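Local coordinates for protein phosphoribosylaminoimidazole-succinocarboxamide synthase (Pyrococcus horikoshii, PDB 3U55) that uses ATP to join L-aspartate to the carboxylate of 5-amino-1-(5-phosphoribosyl)imidazole-4-carboxylate, giving SAICAR in de novo purine biosynthesis, at residues I55-L59 / D162-K166; N49-S53 / E191-D195. All blocks are in the same frame, centred on the assembly; numbering follows the deposited sequence.

In the fold
Followed from the N terminus, the chain enters helix 45-62 after its first short strands, and this helix serves both contacts. Its residues 49-53 belong to contact 2; 55-59, just after them, belong to contact 1. About a hundred residues on, the end of helix 143-165 comes back against 55-59 and closes the loop of contact 1. The chain then runs through strands 169-180 and 186-188 before the loop 191-195 meets 49-53, so contact 1 is nested inside the loop of contact 2. Their centres lie about 12 Å apart, and Phe56 and Phe57 pack on Glu191 and Ile192, so helix 45-62 ties together the end of helix 143-165 and the loop 191-195.

Contact 1 (I55-L59 / D162-K166); sequences IFFKL and DYLAK
Tyr163 meets three residues of helix 45-62, and its main partner is Leu59. The methyl CD2 of Leu59 sits over one face of the tyrosine ring, 3.8 Å from the centroid of the Tyr163 ring and 21° off the normal, a CH-pi contact. It lies off-centre, nearer the ring's inner end: its closest approach is Leu59 CD2 to Tyr163 CG, 3.5 Å. The other methyl lies on the same side of the ring but beyond its rim, with Leu59 CD1 3.9 Å from Tyr163 CD1. With CG anti to the backbone N (chi1 175°), Tyr163 reaches out toward the facing helix, and the phenol carries on past Leu59 to the preceding turn. There Tyr163 OH lies 4.0 Å from Ile55 CG2, a loose van der Waals contact between the phenol oxygen and a methyl, the two side chains crossing at about a right angle. On the CE2 side of the ring, Phe56 comes up obliquely, its CE1 4.2 Å from Tyr163 CE2.

This is helix-to-helix packing through side chains alone: the closest CA atoms, those of Leu59 and Tyr163, are still 9.0 Å apart. Ile231 of helix 220-232 touches Ile55, Phe56 and Tyr163, adding a third helix to the cluster.

One residue further, Leu164 turns to the buried side. Its CD2 meets the edge of the Phe56 ring near the ring plane, with Leu164 CD2 3.9 Å from Phe56 CE1 and about as near to CZ. The two side chains cross roughly perpendicular, and Phe199 of strand 197-201 packs against both of them.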
loop_
_atom_site.group_PDB
_atom_site.type_symbol
_atom_site.label_atom_id
_atom_site.label_comp_id
_atom_site.label_asym_id
_atom_site.label_seq_id
_atom_site.Cartn_x
_atom_site.Cartn_y
_atom_site.Cartn_z
ATOM N N ILE A 55 11.219 25.644 -14.635
ATOM C CA ILE A 55 11.151 26.525 -13.474
ATOM C C ILE A 55 11.312 25.734 -12.164
ATOM O O ILE A 55 12.136 26.086 -11.315
ATOM C CB ILE A 55 9.843 27.350 -13.450
ATOM C CG1 ILE A 55 9.861 28.410 -14.560
ATOM C CG2 ILE A 55 9.647 28.014 -12.085
ATOM C CD1 ILE A 55 8.492 28.936 -14.944
ATOM N N PHE A 56 10.526 24.667 -12.011
ATOM C CA PHE A 56 10.578 23.856 -10.796
ATOM C C PHE A 56 11.910 23.128 -10.622
ATOM O O PHE A 56 12.452 23.117 -9.520
ATOM C CB PHE A 56 9.402 22.879 -10.721
ATOM C CG PHE A 56 8.055 23.547 -10.541
ATOM C CD1 PHE A 56 7.838 24.459 -9.505
ATOM C CD2 PHE A 56 6.994 23.238 -11.389
ATOM C CE1 PHE A 56 6.584 25.065 -9.331
ATOM C CE2 PHE A 56 5.743 23.825 -11.222
ATOM C CZ PHE A 56 5.536 24.747 -10.194
ATOM N N PHE A 57 12.437 22.530 -11.692
ATOM C CA PHE A 57 13.750 21.859 -11.624
ATOM C C PHE A 57 14.855 22.809 -11.178
ATOM O O PHE A 57 15.684 22.449 -10.339
ATOM C CB PHE A 57 14.157 21.226 -12.959
ATOM C CG PHE A 57 13.392 19.973 -13.319
ATOM C CD1 PHE A 57 13.065 19.024 -12.356
ATOM C CD2 PHE A 57 13.037 19.730 -14.647
ATOM C CE1 PHE A 57 12.368 17.859 -12.707
ATOM C CE2 PHE A 57 12.344 18.571 -15.009
ATOM C CZ PHE A 57 12.007 17.637 -14.039
ATOM N N LYS A 58 14.871 24.014 -11.748
ATOM C CA LYS A 58 15.881 25.011 -11.391
ATOM C C LYS A 58 15.777 25.406 -9.920
ATOM O O LYS A 58 16.793 25.492 -9.227
ATOM C CB LYS A 58 15.781 26.242 -12.297
ATOM C CG LYS A 58 16.377 26.032 -13.681
ATOM C CD LYS A 58 16.082 27.219 -14.589
ATOM C CE LYS A 58 16.853 27.114 -15.898
ATOM N NZ LYS A 58 16.443 28.175 -16.863
ATOM N N LEU A 59 14.548 25.609 -9.442
ATOM C CA LEU A 59 14.308 25.923 -8.028
ATOM C C LEU A 59 14.818 24.815 -7.093
ATOM O O LEU A 59 15.499 25.089 -6.097
ATOM C CB LEU A 59 12.817 26.205 -7.783
ATOM C CG LEU A 59 12.317 26.345 -6.339
ATOM C CD1 LEU A 59 12.748 27.670 -5.716
ATOM C CD2 LEU A 59 10.797 26.210 -6.309
ATOM N N ASP A 162 6.151 25.743 -0.053
ATOM C CA ASP A 162 6.525 27.085 0.430
ATOM C C ASP A 162 6.542 28.106 -0.706
ATOM O O ASP A 162 5.972 29.192 -0.591
ATOM C CB ASP A 162 7.897 27.066 1.112
ATOM C CG ASP A 162 7.885 26.366 2.465
ATOM O OD1 ASP A 162 6.793 26.125 3.031
ATOM O OD2 ASP A 162 8.985 26.053 2.970
ATOM N N TYR A 163 7.199 27.738 -1.801
ATOM C CA TYR A 163 7.327 28.581 -2.990
ATOM C C TYR A 163 5.969 28.927 -3.594
ATOM O O TYR A 163 5.720 30.077 -3.977
ATOM C CB TYR A 163 8.210 27.863 -4.021
ATOM C CG TYR A 163 8.349 28.551 -5.360
ATOM C CD1 TYR A 163 9.313 29.542 -5.561
ATOM C CD2 TYR A 163 7.533 28.195 -6.434
ATOM C CE1 TYR A 163 9.454 30.167 -6.797
ATOM C CE2 TYR A 163 7.662 28.817 -7.672
ATOM C CZ TYR A 163 8.624 29.799 -7.844
ATOM O OH TYR A 163 8.751 30.411 -9.063
ATOM N N LEU A 164 5.091 27.930 -3.678
ATOM C CA LEU A 164 3.783 28.108 -4.301
ATOM C C LEU A 164 2.818 28.888 -3.405
ATOM O O LEU A 164 2.028 29.687 -3.905
ATOM C CB LEU A 164 3.186 26.759 -4.725
ATOM C CG LEU A 164 3.911 26.016 -5.860
ATOM C CD1 LEU A 164 3.489 24.550 -5.921
ATOM C CD2 LEU A 164 3.692 26.692 -7.218
ATOM N N ALA A 165 2.908 28.674 -2.094
ATOM C CA ALA A 165 2.065 29.395 -1.130
ATOM C C ALA A 165 2.334 30.907 -1.145
ATOM O O ALA A 165 1.415 31.713 -0.940
ATOM C CB ALA A 165 2.246 28.824 0.270
ATOM N N LYS A 166 3.582 31.286 -1.416
ATOM C CA LYS A 166 3.950 32.705 -1.546
ATOM C C LYS A 166 3.435 33.301 -2.856
ATOM O O LYS A 166 3.522 34.513 -3.078
ATOM C CB LYS A 166 5.468 32.902 -1.411
ATOM C CG LYS A 166 6.009 32.557 -0.030
ATOM C CD LYS A 166 7.432 33.071 0.193
ATOM C CE LYS A 166 8.493 32.056 -0.216
ATOM N NZ LYS A 166 8.686 31.985 -1.693
#

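Contact 2 (N49-S53 / E191-D195)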
loop_
_atom_site.group_PDB
_atom_site.type_symbol
_atom_site.label_atom_id
_atom_site.label_comp_id
_atom_site.label_asym_id
_atom_site.label_seq_id
_atom_site.Cartn_x
_atom_site.Cartn_y
_atom_site.Cartn_z
ATOM N N ASN A 49 3.784 22.961 -19.827
ATOM C CA ASN A 49 4.355 21.912 -18.975
ATOM C C ASN A 49 5.884 21.867 -19.027
ATOM O O ASN A 49 6.537 21.672 -17.994
ATOM C CB ASN A 49 3.749 20.541 -19.298
ATOM C CG ASN A 49 2.284 20.436 -18.895
ATOM O OD1 ASN A 49 1.770 21.275 -18.161
ATOM N ND2 ASN A 49 1.607 19.407 -19.389
ATOM N N ALA A 50 6.448 22.073 -20.218
ATOM C CA ALA A 50 7.902 22.143 -20.384
ATOM C C ALA A 50 8.494 23.315 -19.595
ATOM O O ALA A 50 9.445 23.133 -18.826
ATOM C CB ALA A 50 8.275 22.245 -21.856
ATOM N N GLN A 51 7.913 24.502 -19.781
ATOM C CA GLN A 51 8.381 25.729 -19.134
ATOM C C GLN A 51 8.282 25.647 -17.612
ATOM O O GLN A 51 9.216 26.030 -16.896
ATOM C CB GLN A 51 7.599 26.950 -19.635
ATOM C CG GLN A 51 7.820 27.301 -21.098
ATOM C CD GLN A 51 9.255 27.678 -21.416
ATOM O OE1 GLN A 51 9.840 28.549 -20.776
ATOM N NE2 GLN A 51 9.823 27.027 -22.419
ATOM N N LEU A 52 7.148 25.149 -17.129
ATOM C CA LEU A 52 6.939 24.999 -15.689
ATOM C C LEU A 52 7.867 23.946 -15.067
ATOM O O LEU A 52 8.353 24.127 -13.946
ATOM C CB LEU A 52 5.468 24.712 -15.384
ATOM C CG LEU A 52 4.539 25.905 -15.632
ATOM C CD1 LEU A 52 3.086 25.463 -15.676
ATOM C CD2 LEU A 52 4.743 27.005 -14.589
ATOM N N SER A 53 8.134 22.868 -15.800
ATOM C CA SER A 53 9.085 21.855 -15.336
ATOM C C SER A 53 10.466 22.473 -15.140
ATOM O O SER A 53 11.102 22.273 -14.108
ATOM C CB SER A 53 9.166 20.676 -16.311
ATOM O OG SER A 53 8.006 19.865 -16.245
ATOM N N GLU A 191 8.759 14.830 -14.893
ATOM C CA GLU A 191 8.348 16.231 -15.022
ATOM C C GLU A 191 7.744 16.746 -13.721
ATOM O O GLU A 191 7.398 15.960 -12.831
ATOM C CB GLU A 191 7.315 16.381 -16.157
ATOM C CG GLU A 191 5.945 15.779 -15.832
ATOM C CD GLU A 191 4.910 15.966 -16.935
ATOM O OE1 GLU A 191 4.419 17.098 -17.136
ATOM O OE2 GLU A 191 4.570 14.963 -17.590
ATOM N N ILE A 192 7.617 18.066 -13.618
ATOM C CA ILE A 192 6.857 18.691 -12.535
ATOM C C ILE A 192 6.002 19.773 -13.180
ATOM O O ILE A 192 6.522 20.800 -13.622
ATOM C CB ILE A 192 7.758 19.303 -11.425
ATOM C CG1 ILE A 192 8.710 18.256 -10.839
ATOM C CG2 ILE A 192 6.897 19.916 -10.312
ATOM C CD1 ILE A 192 9.735 18.826 -9.874
ATOM N N SER A 193 4.697 19.526 -13.242
ATOM C CA SER A 193 3.784 20.372 -14.003
ATOM C C SER A 193 2.355 20.235 -13.483
ATOM O O SER A 193 2.079 19.385 -12.632
ATOM C CB SER A 193 3.819 19.969 -15.482
ATOM O OG SER A 193 3.127 18.748 -15.674
ATOM N N PRO A 194 1.426 21.058 -14.011
ATOM C CA PRO A 194 0.019 20.896 -13.653
ATOM C C PRO A 194 -0.577 19.550 -14.095
ATOM O O PRO A 194 -1.692 19.216 -13.691
ATOM C CB PRO A 194 -0.659 22.056 -14.389
ATOM C CG PRO A 194 0.420 23.076 -14.555
ATOM C CD PRO A 194 1.645 22.270 -14.822
ATOM N N ASP A 195 0.153 18.801 -14.922
ATOM C CA ASP A 195 -0.203 17.412 -15.248
ATOM C C ASP A 195 0.084 16.440 -14.092
ATOM O O ASP A 195 -0.640 15.457 -13.910
ATOM C CB ASP A 195 0.558 16.928 -16.495
ATOM C CG ASP A 195 -0.219 17.136 -17.797
ATOM O OD1 ASP A 195 0.065 16.412 -18.775
ATOM O OD2 ASP A 195 -1.108 18.008 -17.849
#
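Ser53 OG links the helix to a loop by relaying a hydrogen bond: it accepts from the backbone N of Ile192 at 3.2 Å (N-H...O 151°) and donates to Asn49 O, one turn back, at 2.9 Å. Asn49 O is thus gripped twice, since Ser53 N also donates to it, and the two donors arrive from opposite faces of its carbonyl plane. The torsion that sets OG beside its own backbone N, anti to the carbonyl carbon (chi1 -73°), lets it reach both partners. Alongside, Ser53 CA makes a C-H...O contact with Ile192 O at 3.3 Å. An alanine here is likely to leave Ile192 N without its acceptor and the loop less firmly held to the helix.

The loop braces itself as well. Ser193 OG donates to Glu191 OE1 at 2.6 Å, from above the carboxylate plane, and accepts from Asp195 N, which makes an ST turn. Asn49 lies across this turn: its OD1, buried with no polar partner, is 3.5 Å from Pro194 CD, while its ND2 faces the Asp195 carboxylate with the planes 64° apart and an angle too poor for a hydrogen bond. Pro194 CD also packs on Leu52 CD1, at 3.6 Å.

The carboxylates have mates beyond the two segments: Asp195 forms a salt bridge with Lys45 and a hydrogen bond with Tyr224 OH, and Glu191 OE2 a salt bridge with Lys13. Helix 45-62 therefore grips the loop by the Ser53 hydrogen bond, packing on Pro194 and the Lys45 salt bridge, while the lysines probably offset the acidic charge.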